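Local structure of 2-polyprenyl-6-methoxyphenol hydroxylase-like FAD-dependent oxidoreductase (Streptomyces sp. NRRL 11266, 6UI5) at residues G62-P71 with E90-L100; A28-Q37 with V113-L121. The protein is a flavoprotein of the FAD-dependent oxidoreductase class that binds flavin-adenine dinucleotide in a Rossmann-type domain. All blocks are in the same frame, centred on the assembly; numbering follows the deposited sequence.

Contact 1 of 2, residues G62-P71 with E90-L100; sequences GLREGTVTFP and EPTHMVLQSRL
Thr69 and His93 pair at the edge of a small antiparallel sheet, in a partly buried contact where the weak strand about 92-93 meets the start of strand 69-75 and the turn before it packs against the approach to helix 97-110. As directly opposed residues of a non-hydrogen-bonded pair, both send their side chains to one face. Thr69 offers its methyl, CG2, to one face of the His93 ring, 3.5 Å from the centroid. Over the opposite face comes CD of Arg64, 4.0 Å from that centroid, so a flat imidazole is sandwiched between two aliphatic groups in paired CH-pi contacts. The bent bond from His93 ND1 to Pro91 O, 2.9 Å, helps set the ring's rotation. Beyond the ring, Arg64 forms a salt bridge with Glu90, modelled too short for its detail to be trusted, and a second one with Asp55. Arg64 also opens a type II beta turn, in which Gly66 suits the positive phi; Thr67 N closes it on Arg64 O, and Thr67 OG1 adds a second bond to that oxygen, 2.7 Å. Strand pairing rests chiefly on Met94 N to Val68 O, 3.0 Å. On the face of Phe70 and Thr92, the Phe70 ring reaches Met94, whose CE meets CE1 at the ring edge in a Met-aromatic contact. Towards the helix, the forked Leu63 reaches two partners at once, CD2 against Val95 CG1 (3.7 Å) and CD1 against Leu100 CD1.

Contact 2 of 2, residues A28-Q37 with V113-L121; sequences AVLVDIHPTQ and VDLRWATRL. With FAD (flavin-adenine dinucleotide), chain C.
Asp32 and Thr119 meet beside the adenosine half of the FAD, where Thr119 N donates almost straight to Asp32 O at 3.0 Å. CG of Asp32 is anti to its backbone N (chi1 -166°), and OD1 bonds to the ribose hydroxyl O3B, though the modelled separation is doubtfully short. Ala10 N also donates to OD1. OD2 accepts from His34 N at 2.8 Å in an Asx turn, which holds the carboxylate in place. The adenine meets the Leu121 backbone through two weak bonds, Leu121 N to N1A and N6A to Leu121 O. An acidic residue gripping the ribose just past the second strand is a hallmark of Rossmann-type FAD domains. That strand, 28-31, pairs in parallel with the edge strand 114-116 through Leu30 N to Asp114 O, 3.0 Å, and Arg116 N to Leu30 O, 3.0 Å. Val29 CG1 sits centrally over one face of the Arg116 guanidinium, 3.8 Å above its plane, while Asp114 OD2, in the same segment, takes Arg116 NE at 3.0 Å in a salt bridge whose NH2 limb is modelled doubtfully short. Further out, the Trp117 ring is wedged between the backbone of Thr36 and Gln37 on one face and Leu115 CD2 on the other; Leu30 packs on Leu15 and Ala18 of helix 12-22.

How the contacts relate
Both contacts belong to the FAD-binding part of the chain, and contact 1 is nested within the loop that contact 2 closes. Helix 97-110 joins them: it begins in contact 1, its body packs on Trp117 and Gln37, and strand 114-116 follows it. Ser98 O and Gln37 NE2, 2.9 Å apart, probably share a hydrogen bond directly between the two. Both are only partly buried, contact 2 somewhat more so, with fewer exposed residues; it is built on a regular ladder of parallel backbone bonds and places polar groups on the nucleotide. Contact 1 relies on side-chain packing and charge around a loosely bonded antiparallel pair, and meets the FAD through Gln97.

Contact 1 of 2, residues G62-P71 with E90-L100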
loop_
_atom_site.group_PDB
_atom_site.type_symbol
_atom_site.label_atom_id
_atom_site.label_comp_id
_atom_site.label_asym_id
_atom_site.label_seq_id
_atom_site.Cartn_x
_atom_site.Cartn_y
_atom_site.Cartn_z
ATOM N N GLY A 62 2.297 1.760 37.567
ATOM C CA GLY A 62 2.083 0.622 38.438
ATOM C C GLY A 62 2.061 -0.619 37.585
ATOM O O GLY A 62 2.772 -1.588 37.848
ATOM N N LEU A 63 1.260 -0.566 36.523
ATOM C CA LEU A 63 1.410 -1.533 35.449
ATOM C C LEU A 63 2.744 -1.368 34.726
ATOM O O LEU A 63 3.258 -2.338 34.156
ATOM C CB LEU A 63 0.264 -1.388 34.465
ATOM C CG LEU A 63 -1.153 -1.821 34.842
ATOM C CD1 LEU A 63 -2.037 -1.465 33.667
ATOM C CD2 LEU A 63 -1.242 -3.320 35.106
ATOM N N ARG A 64 3.316 -0.155 34.722
ATOM C CA ARG A 64 4.526 0.080 33.938
ATOM C C ARG A 64 5.785 -0.415 34.660
ATOM O O ARG A 64 6.662 -1.018 34.030
ATOM C CB ARG A 64 4.643 1.571 33.581
ATOM C CG ARG A 64 3.936 1.968 32.278
ATOM C CD ARG A 64 4.388 3.362 31.687
ATOM N NE ARG A 64 3.882 4.475 32.485
ATOM C CZ ARG A 64 2.915 5.300 32.109
ATOM N NH1 ARG A 64 2.368 5.190 30.908
ATOM N NH2 ARG A 64 2.509 6.247 32.944
ATOM N N GLU A 65 5.894 -0.188 35.972
ATOM C CA GLU A 65 7.139 -0.483 36.672
ATOM C C GLU A 65 7.476 -1.959 36.573
ATOM O O GLU A 65 6.605 -2.821 36.713
ATOM C CB GLU A 65 7.054 -0.080 38.148
ATOM C CG GLU A 65 8.168 -0.663 39.050
ATOM C CD GLU A 65 9.483 0.108 38.968
ATOM O OE1 GLU A 65 9.582 1.055 38.157
ATOM O OE2 GLU A 65 10.420 -0.233 39.723
ATOM N N GLY A 66 8.757 -2.240 36.317
ATOM C CA GLY A 66 9.275 -3.589 36.276
ATOM C C GLY A 66 9.083 -4.324 34.966
ATOM O O GLY A 66 9.711 -5.376 34.765
ATOM N N THR A 67 8.237 -3.812 34.070
ATOM C CA THR A 67 7.934 -4.494 32.821
ATOM C C THR A 67 8.831 -3.975 31.709
ATOM O O THR A 67 9.229 -2.808 31.699
ATOM C CB THR A 67 6.470 -4.304 32.430
ATOM O OG1 THR A 67 6.225 -2.915 32.175
ATOM C CG2 THR A 67 5.535 -4.812 33.539
ATOM N N VAL A 68 9.147 -4.859 30.768
ATOM C CA VAL A 68 10.104 -4.534 29.713
ATOM C C VAL A 68 9.439 -3.673 28.642
ATOM O O VAL A 68 8.220 -3.715 28.438
ATOM C CB VAL A 68 10.709 -5.825 29.114
ATOM C CG1 VAL A 68 11.771 -6.390 30.042
ATOM C CG2 VAL A 68 9.638 -6.867 28.888
ATOM N N THR A 69 10.241 -2.876 27.949
ATOM C CA THR A 69 9.778 -2.181 26.755
ATOM C C THR A 69 10.576 -2.679 25.564
ATOM O O THR A 69 11.743 -3.046 25.688
ATOM C CB THR A 69 9.940 -0.650 26.844
ATOM O OG1 THR A 69 11.326 -0.305 26.689
ATOM C CG2 THR A 69 9.434 -0.124 28.173
ATOM N N PHE A 70 9.935 -2.699 24.406
ATOM C CA PHE A 70 10.770 -2.788 23.224
ATOM C C PHE A 70 10.296 -1.728 22.248
ATOM O O PHE A 70 9.087 -1.500 22.120
ATOM C CB PHE A 70 10.752 -4.170 22.579
ATOM C CG PHE A 70 9.513 -4.475 21.822
ATOM C CD1 PHE A 70 8.323 -4.705 22.481
ATOM C CD2 PHE A 70 9.553 -4.579 20.437
ATOM C CE1 PHE A 70 7.187 -5.021 21.774
ATOM C CE2 PHE A 70 8.419 -4.888 19.718
ATOM C CZ PHE A 70 7.231 -5.110 20.386
ATOM N N PRO A 71 11.228 -1.036 21.593
ATOM C CA PRO A 71 10.906 0.270 21.014
ATOM C C PRO A 71 10.795 0.228 19.508
ATOM O O PRO A 71 11.038 1.227 18.817
ATOM C CB PRO A 71 12.087 1.132 21.468
ATOM C CG PRO A 71 13.254 0.120 21.622
ATOM C CD PRO A 71 12.673 -1.291 21.523
ATOM N N GLU A 90 5.352 6.802 23.980
ATOM C CA GLU A 90 5.849 5.699 24.783
ATOM C C GLU A 90 6.190 4.493 23.923
ATOM O O GLU A 90 5.536 4.238 22.908
ATOM C CB GLU A 90 4.809 5.261 25.818
ATOM C CG GLU A 90 4.645 6.161 26.985
ATOM C CD GLU A 90 3.510 5.702 27.875
ATOM O OE1 GLU A 90 2.341 5.968 27.514
ATOM O OE2 GLU A 90 3.787 5.068 28.919
ATOM N N PRO A 91 7.191 3.719 24.322
ATOM C CA PRO A 91 7.321 2.356 23.795
ATOM C C PRO A 91 6.159 1.494 24.255
ATOM O O PRO A 91 5.553 1.744 25.301
ATOM C CB PRO A 91 8.637 1.870 24.407
ATOM C CG PRO A 91 8.732 2.654 25.726
ATOM C CD PRO A 91 8.176 4.014 25.381
ATOM N N THR A 92 5.854 0.461 23.468
ATOM C CA THR A 92 4.979 -0.603 23.959
ATOM C C THR A 92 5.574 -1.227 25.211
ATOM O O THR A 92 6.763 -1.559 25.246
ATOM C CB THR A 92 4.776 -1.674 22.893
ATOM O OG1 THR A 92 3.857 -1.204 21.912
ATOM C CG2 THR A 92 4.195 -2.918 23.494
ATOM N N HIS A 93 4.748 -1.364 26.248
ATOM C CA HIS A 93 5.163 -2.019 27.480
ATOM C C HIS A 93 4.579 -3.434 27.569
ATOM O O HIS A 93 3.454 -3.692 27.129
ATOM C CB HIS A 93 4.742 -1.201 28.699
ATOM C CG HIS A 93 5.603 -0.003 28.960
ATOM N ND1 HIS A 93 5.696 1.054 28.082
ATOM C CD2 HIS A 93 6.378 0.321 30.024
ATOM C CE1 HIS A 93 6.505 1.971 28.585
ATOM N NE2 HIS A 93 6.934 1.548 29.761
ATOM N N MET A 94 5.346 -4.352 28.157
ATOM C CA MET A 94 4.962 -5.765 28.194
ATOM C C MET A 94 4.165 -6.009 29.470
ATOM O O MET A 94 4.680 -6.447 30.498
ATOM C CB MET A 94 6.195 -6.648 28.099
ATOM C CG MET A 94 7.009 -6.402 26.823
ATOM S SD MET A 94 6.468 -7.238 25.318
ATOM C CE MET A 94 5.519 -5.973 24.505
ATOM N N VAL A 95 2.882 -5.677 29.398
ATOM C CA VAL A 95 1.955 -5.819 30.507
ATOM C C VAL A 95 1.053 -6.997 30.194
ATOM O O VAL A 95 0.622 -7.177 29.053
ATOM C CB VAL A 95 1.120 -4.550 30.751
ATOM C CG1 VAL A 95 0.310 -4.720 32.019
ATOM C CG2 VAL A 95 2.024 -3.312 30.847
ATOM N N LEU A 96 0.782 -7.806 31.199
ATOM C CA LEU A 96 0.027 -9.020 30.990
ATOM C C LEU A 96 -1.451 -8.705 31.137
ATOM O O LEU A 96 -1.859 -8.049 32.103
ATOM C CB LEU A 96 0.475 -10.098 31.973
ATOM C CG LEU A 96 2.003 -10.306 31.922
ATOM C CD1 LEU A 96 2.823 -9.316 32.807
ATOM C CD2 LEU A 96 2.414 -11.758 32.188
ATOM N N GLN A 97 -2.239 -9.130 30.150
ATOM C CA GLN A 97 -3.677 -8.901 30.146
ATOM C C GLN A 97 -4.326 -9.151 31.504
ATOM O O GLN A 97 -5.127 -8.331 31.959
ATOM C CB GLN A 97 -4.343 -9.762 29.076
ATOM C CG GLN A 97 -5.792 -9.387 28.816
ATOM C CD GLN A 97 -6.398 -10.160 27.670
ATOM O OE1 GLN A 97 -5.681 -10.703 26.823
ATOM N NE2 GLN A 97 -7.734 -10.245 27.655
ATOM N N SER A 98 -3.991 -10.252 32.182
ATOM C CA SER A 98 -4.667 -10.500 33.444
ATOM C C SER A 98 -4.287 -9.456 34.483
ATOM O O SER A 98 -5.101 -9.139 35.365
ATOM C CB SER A 98 -4.362 -11.911 33.959
ATOM O OG SER A 98 -3.002 -12.039 34.330
ATOM N N ARG A 99 -3.055 -8.932 34.420
ATOM C CA ARG A 99 -2.666 -7.857 35.337
ATOM C C ARG A 99 -3.470 -6.589 35.065
ATOM O O ARG A 99 -3.896 -5.899 36.004
ATOM C CB ARG A 99 -1.165 -7.576 35.242
ATOM C CG ARG A 99 -0.286 -8.618 35.945
ATOM C CD ARG A 99 1.217 -8.353 35.777
ATOM N NE ARG A 99 1.768 -7.493 36.827
ATOM C CZ ARG A 99 2.283 -6.277 36.629
ATOM N NH1 ARG A 99 2.334 -5.747 35.409
ATOM N NH2 ARG A 99 2.760 -5.590 37.658
ATOM N N LEU A 100 -3.714 -6.286 33.786
ATOM C CA LEU A 100 -4.564 -5.155 33.435
ATOM C C LEU A 100 -5.992 -5.353 33.918
ATOM O O LEU A 100 -6.600 -4.436 34.489
ATOM C CB LEU A 100 -4.556 -4.949 31.934
ATOM C CG LEU A 100 -5.694 -4.059 31.459
ATOM C CD1 LEU A 100 -5.371 -2.628 31.814
ATOM C CD2 LEU A 100 -5.856 -4.227 29.973
#

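Contact 2 of 2, residues A28-Q37 with V113-L121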
loop_
_atom_site.group_PDB
_atom_site.type_symbol
_atom_site.label_atom_id
_atom_site.label_comp_id
_atom_site.label_asym_id
_atom_site.label_seq_id
_atom_site.Cartn_x
_atom_site.Cartn_y
_atom_site.Cartn_z
ATOM N N ALA A 28 -24.061 1.535 37.234
ATOM C CA ALA A 28 -23.727 0.542 36.220
ATOM C C ALA A 28 -23.738 -0.866 36.803
ATOM O O ALA A 28 -23.260 -1.108 37.922
ATOM C CB ALA A 28 -22.371 0.831 35.598
ATOM N N VAL A 29 -24.278 -1.807 36.043
ATOM C CA VAL A 29 -24.231 -3.206 36.437
ATOM C C VAL A 29 -23.551 -3.969 35.314
ATOM O O VAL A 29 -24.009 -3.942 34.167
ATOM C CB VAL A 29 -25.620 -3.772 36.752
ATOM C CG1 VAL A 29 -25.600 -5.283 36.661
ATOM C CG2 VAL A 29 -26.041 -3.315 38.137
ATOM N N LEU A 30 -22.438 -4.606 35.643
ATOM C CA LEU A 30 -21.570 -5.268 34.698
ATOM C C LEU A 30 -21.730 -6.759 34.927
ATOM O O LEU A 30 -21.626 -7.230 36.063
ATOM C CB LEU A 30 -20.128 -4.812 34.912
ATOM C CG LEU A 30 -18.965 -5.544 34.281
ATOM C CD1 LEU A 30 -19.033 -5.362 32.808
ATOM C CD2 LEU A 30 -17.647 -4.965 34.810
ATOM N N VAL A 31 -22.037 -7.481 33.859
ATOM C CA VAL A 31 -22.388 -8.888 33.914
ATOM C C VAL A 31 -21.332 -9.672 33.149
ATOM O O VAL A 31 -20.990 -9.321 32.010
ATOM C CB VAL A 31 -23.792 -9.127 33.329
ATOM C CG1 VAL A 31 -23.965 -10.565 32.985
ATOM C CG2 VAL A 31 -24.843 -8.728 34.324
ATOM N N ASP A 32 -20.810 -10.719 33.780
ATOM C CA ASP A 32 -19.975 -11.699 33.099
ATOM C C ASP A 32 -20.338 -13.067 33.653
ATOM O O ASP A 32 -20.854 -13.179 34.771
ATOM C CB ASP A 32 -18.478 -11.426 33.293
ATOM C CG ASP A 32 -17.601 -12.226 32.334
ATOM O OD1 ASP A 32 -17.241 -11.686 31.259
ATOM O OD2 ASP A 32 -17.259 -13.390 32.658
ATOM N N ILE A 33 -20.067 -14.115 32.875
ATOM C CA ILE A 33 -20.459 -15.445 33.322
ATOM C C ILE A 33 -19.352 -16.192 34.059
ATOM O O ILE A 33 -19.662 -17.118 34.815
ATOM C CB ILE A 33 -21.024 -16.290 32.155
ATOM C CG1 ILE A 33 -20.201 -16.160 30.881
ATOM C CG2 ILE A 33 -22.391 -15.828 31.799
ATOM C CD1 ILE A 33 -18.918 -16.920 30.896
ATOM N N HIS A 34 -18.089 -15.799 33.905
ATOM C CA HIS A 34 -17.029 -16.475 34.634
ATOM C C HIS A 34 -17.307 -16.425 36.139
ATOM O O HIS A 34 -17.965 -15.502 36.619
ATOM C CB HIS A 34 -15.677 -15.840 34.341
ATOM C CG HIS A 34 -15.191 -16.051 32.941
ATOM N ND1 HIS A 34 -13.987 -16.655 32.659
ATOM C CD2 HIS A 34 -15.721 -15.702 31.745
ATOM C CE1 HIS A 34 -13.804 -16.689 31.352
ATOM N NE2 HIS A 34 -14.841 -16.113 30.774
ATOM N N PRO A 35 -16.826 -17.432 36.920
ATOM C CA PRO A 35 -17.055 -17.409 38.377
ATOM C C PRO A 35 -16.129 -16.434 39.094
ATOM O O PRO A 35 -16.522 -15.801 40.077
ATOM C CB PRO A 35 -16.790 -18.859 38.803
ATOM C CG PRO A 35 -15.788 -19.361 37.812
ATOM C CD PRO A 35 -16.026 -18.601 36.502
ATOM N N THR A 36 -14.890 -16.322 38.620
ATOM C CA THR A 36 -13.934 -15.316 39.061
ATOM C C THR A 36 -13.295 -14.722 37.819
ATOM O O THR A 36 -13.589 -15.147 36.701
ATOM C CB THR A 36 -12.860 -15.906 39.983
ATOM O OG1 THR A 36 -12.046 -14.841 40.491
ATOM C CG2 THR A 36 -11.969 -16.891 39.213
ATOM N N GLN A 37 -12.417 -13.731 38.019
ATOM C CA GLN A 37 -11.653 -13.166 36.910
ATOM C C GLN A 37 -10.997 -14.282 36.122
ATOM O O GLN A 37 -10.427 -15.203 36.701
ATOM C CB GLN A 37 -10.572 -12.208 37.413
ATOM C CG GLN A 37 -9.524 -11.887 36.342
ATOM C CD GLN A 37 -8.331 -11.075 36.867
ATOM O OE1 GLN A 37 -8.202 -10.827 38.073
ATOM N NE2 GLN A 37 -7.445 -10.677 35.955
ATOM N N VAL A 113 -19.358 -0.042 40.815
ATOM C CA VAL A 113 -20.028 -0.899 39.856
ATOM C C VAL A 113 -20.569 -2.123 40.574
ATOM O O VAL A 113 -19.868 -2.749 41.373
ATOM C CB VAL A 113 -19.046 -1.313 38.754
ATOM C CG1 VAL A 113 -19.637 -2.444 37.960
ATOM C CG2 VAL A 113 -18.733 -0.132 37.876
ATOM N N ASP A 114 -21.820 -2.467 40.303
ATOM C CA ASP A 114 -22.324 -3.764 40.743
ATOM C C ASP A 114 -21.804 -4.790 39.746
ATOM O O ASP A 114 -22.371 -4.969 38.666
ATOM C CB ASP A 114 -23.841 -3.767 40.829
ATOM C CG ASP A 114 -24.404 -5.097 41.341
ATOM O OD1 ASP A 114 -23.630 -5.954 41.836
ATOM O OD2 ASP A 114 -25.633 -5.271 41.256
ATOM N N LEU A 115 -20.722 -5.470 40.110
ATOM C CA LEU A 115 -20.087 -6.472 39.259
ATOM C C LEU A 115 -20.615 -7.868 39.621
ATOM O O LEU A 115 -20.626 -8.244 40.799
ATOM C CB LEU A 115 -18.564 -6.377 39.432
ATOM C CG LEU A 115 -17.613 -7.064 38.447
ATOM C CD1 LEU A 115 -16.189 -6.658 38.735
ATOM C CD2 LEU A 115 -17.726 -8.595 38.531
ATOM N N ARG A 116 -21.045 -8.636 38.604
ATOM C CA ARG A 116 -21.711 -9.939 38.782
ATOM C C ARG A 116 -21.046 -11.037 37.969
ATOM O O ARG A 116 -21.441 -11.284 36.826
ATOM C CB ARG A 116 -23.166 -9.877 38.396
ATOM C CG ARG A 116 -23.830 -8.666 38.862
ATOM C CD ARG A 116 -25.298 -8.878 38.967
ATOM N NE ARG A 116 -25.882 -7.725 39.618
ATOM C CZ ARG A 116 -27.135 -7.331 39.454
ATOM N NH1 ARG A 116 -27.945 -7.999 38.651
ATOM N NH2 ARG A 116 -27.572 -6.259 40.091
ATOM N N TRP A 117 -20.110 -11.745 38.584
ATOM C CA TRP A 117 -19.663 -12.994 38.002
ATOM C C TRP A 117 -20.828 -14.008 37.950
ATOM O O TRP A 117 -21.872 -13.835 38.594
ATOM C CB TRP A 117 -18.473 -13.525 38.804
ATOM C CG TRP A 117 -17.387 -12.495 39.032
ATOM C CD1 TRP A 117 -17.114 -11.824 40.193
ATOM C CD2 TRP A 117 -16.438 -12.027 38.070
ATOM N NE1 TRP A 117 -16.048 -10.973 40.012
ATOM C CE2 TRP A 117 -15.615 -11.079 38.718
ATOM C CE3 TRP A 117 -16.199 -12.319 36.723
ATOM C CZ2 TRP A 117 -14.581 -10.415 38.059
ATOM C CZ3 TRP A 117 -15.166 -11.657 36.070
ATOM C CH2 TRP A 117 -14.371 -10.721 36.740
ATOM N N ALA A 118 -20.660 -15.048 37.123
ATOM C CA ALA A 118 -21.618 -16.158 37.019
ATOM C C ALA A 118 -23.040 -15.679 36.717
ATOM O O ALA A 118 -24.023 -16.231 37.212
ATOM C CB ALA A 118 -21.604 -17.025 38.290
ATOM N N THR A 119 -23.159 -14.646 35.896
ATOM C CA THR A 119 -24.462 -14.126 35.500
ATOM C C THR A 119 -24.498 -13.985 33.980
ATOM O O THR A 119 -23.582 -13.412 33.385
ATOM C CB THR A 119 -24.755 -12.785 36.194
ATOM O OG1 THR A 119 -24.586 -12.924 37.618
ATOM C CG2 THR A 119 -26.174 -12.367 35.927
ATOM N N ARG A 120 -25.523 -14.550 33.346
ATOM C CA ARG A 120 -25.631 -14.529 31.894
ATOM C C ARG A 120 -26.800 -13.664 31.456
ATOM O O ARG A 120 -27.890 -13.735 32.031
ATOM C CB ARG A 120 -25.811 -15.930 31.308
ATOM C CG ARG A 120 -26.229 -15.892 29.837
ATOM C CD ARG A 120 -26.636 -17.251 29.278
ATOM N NE ARG A 120 -25.525 -18.195 29.311
ATOM C CZ ARG A 120 -24.499 -18.165 28.467
ATOM N NH1 ARG A 120 -23.534 -19.068 28.579
ATOM N NH2 ARG A 120 -24.441 -17.233 27.516
ATOM N N LEU A 121 -26.570 -12.870 30.424
ATOM C CA LEU A 121 -27.639 -12.155 29.749
ATOM C C LEU A 121 -28.213 -13.056 28.664
ATOM O O LEU A 121 -27.508 -13.431 27.716
ATOM C CB LEU A 121 -27.116 -10.843 29.163
ATOM C CG LEU A 121 -28.174 -9.941 28.565
ATOM C CD1 LEU A 121 -27.761 -8.555 28.876
ATOM C CD2 LEU A 121 -28.237 -10.124 27.068
HETATM P PA FAD C . -13.611 -10.450 25.499
HETATM O O1A FAD C . -12.165 -10.380 25.938
HETATM O O2A FAD C . -13.775 -11.646 24.576
HETATM O O5B FAD C . -14.634 -10.405 26.802
HETATM C C5B FAD C . -16.021 -10.646 26.621
HETATM C C4B FAD C . -16.617 -11.127 27.984
HETATM O O4B FAD C . -17.923 -11.235 27.966
HETATM C C3B FAD C . -16.102 -12.548 28.310
HETATM O O3B FAD C . -15.821 -12.610 29.640
HETATM C C2B FAD C . -17.292 -13.465 27.962
HETATM O O2B FAD C . -17.089 -14.759 28.664
HETATM C C1B FAD C . -18.287 -12.771 28.444
HETATM N N9A FAD C . -19.593 -13.037 27.874
HETATM C C8A FAD C . -19.870 -13.375 26.594
HETATM N N7A FAD C . -21.211 -13.459 26.468
HETATM C C5A FAD C . -21.761 -13.151 27.667
HETATM C C6A FAD C . -23.077 -13.075 28.107
HETATM N N6A FAD C . -24.420 -13.272 27.583
HETATM N N1A FAD C . -23.351 -12.749 29.374
HETATM C C2A FAD C . -22.348 -12.477 30.237
HETATM N N3A FAD C . -21.057 -12.537 29.800
HETATM C C4A FAD C . -20.763 -12.874 28.526
HETATM N N1 FAD C . -4.968 -8.633 22.468
HETATM C C2 FAD C . -3.733 -7.797 22.450
HETATM O O2 FAD C . -3.758 -6.645 22.734
HETATM N N3 FAD C . -2.440 -8.436 22.069
HETATM C C4 FAD C . -2.416 -9.860 21.727
HETATM O O4 FAD C . -1.405 -10.397 21.422
HETATM C C4X FAD C . -3.685 -10.673 21.754
HETATM N N5 FAD C . -3.594 -12.071 21.399
HETATM C C5X FAD C . -4.829 -12.894 21.402
HETATM C C6 FAD C . -4.730 -14.243 21.052
HETATM C C7 FAD C . -5.868 -15.041 21.053
HETATM C C7M FAD C . -5.457 -16.446 20.633
HETATM C C8 FAD C . -7.122 -14.518 21.404
HETATM C C8M FAD C . -8.320 -15.477 21.381
HETATM C C9 FAD C . -7.226 -13.161 21.756
HETATM C C9A FAD C . -6.080 -12.330 21.755
HETATM N N10 FAD C . -6.175 -10.865 22.119
HETATM C C10 FAD C . -4.954 -10.064 22.120
HETATM C "C1'" FAD C . -7.485 -10.314 22.519
HETATM C "C2'" FAD C . -8.070 -9.111 21.757
HETATM O "O2'" FAD C . -7.524 -7.917 22.181
HETATM C "C3'" FAD C . -9.556 -8.961 22.077
HETATM O "O3'" FAD C . -10.073 -8.048 21.161
HETATM C "C4'" FAD C . -9.888 -8.402 23.475
HETATM O "O4'" FAD C . -9.402 -9.175 24.536
HETATM C "C5'" FAD C . -11.420 -8.448 23.526
HETATM O "O5'" FAD C . -11.917 -7.617 24.537
HETATM P P FAD C . -13.535 -7.582 24.869
HETATM O O1P FAD C . -13.729 -7.165 26.307
HETATM O O2P FAD C . -14.351 -6.743 23.904
HETATM O O3P FAD C . -14.049 -9.131 24.603
#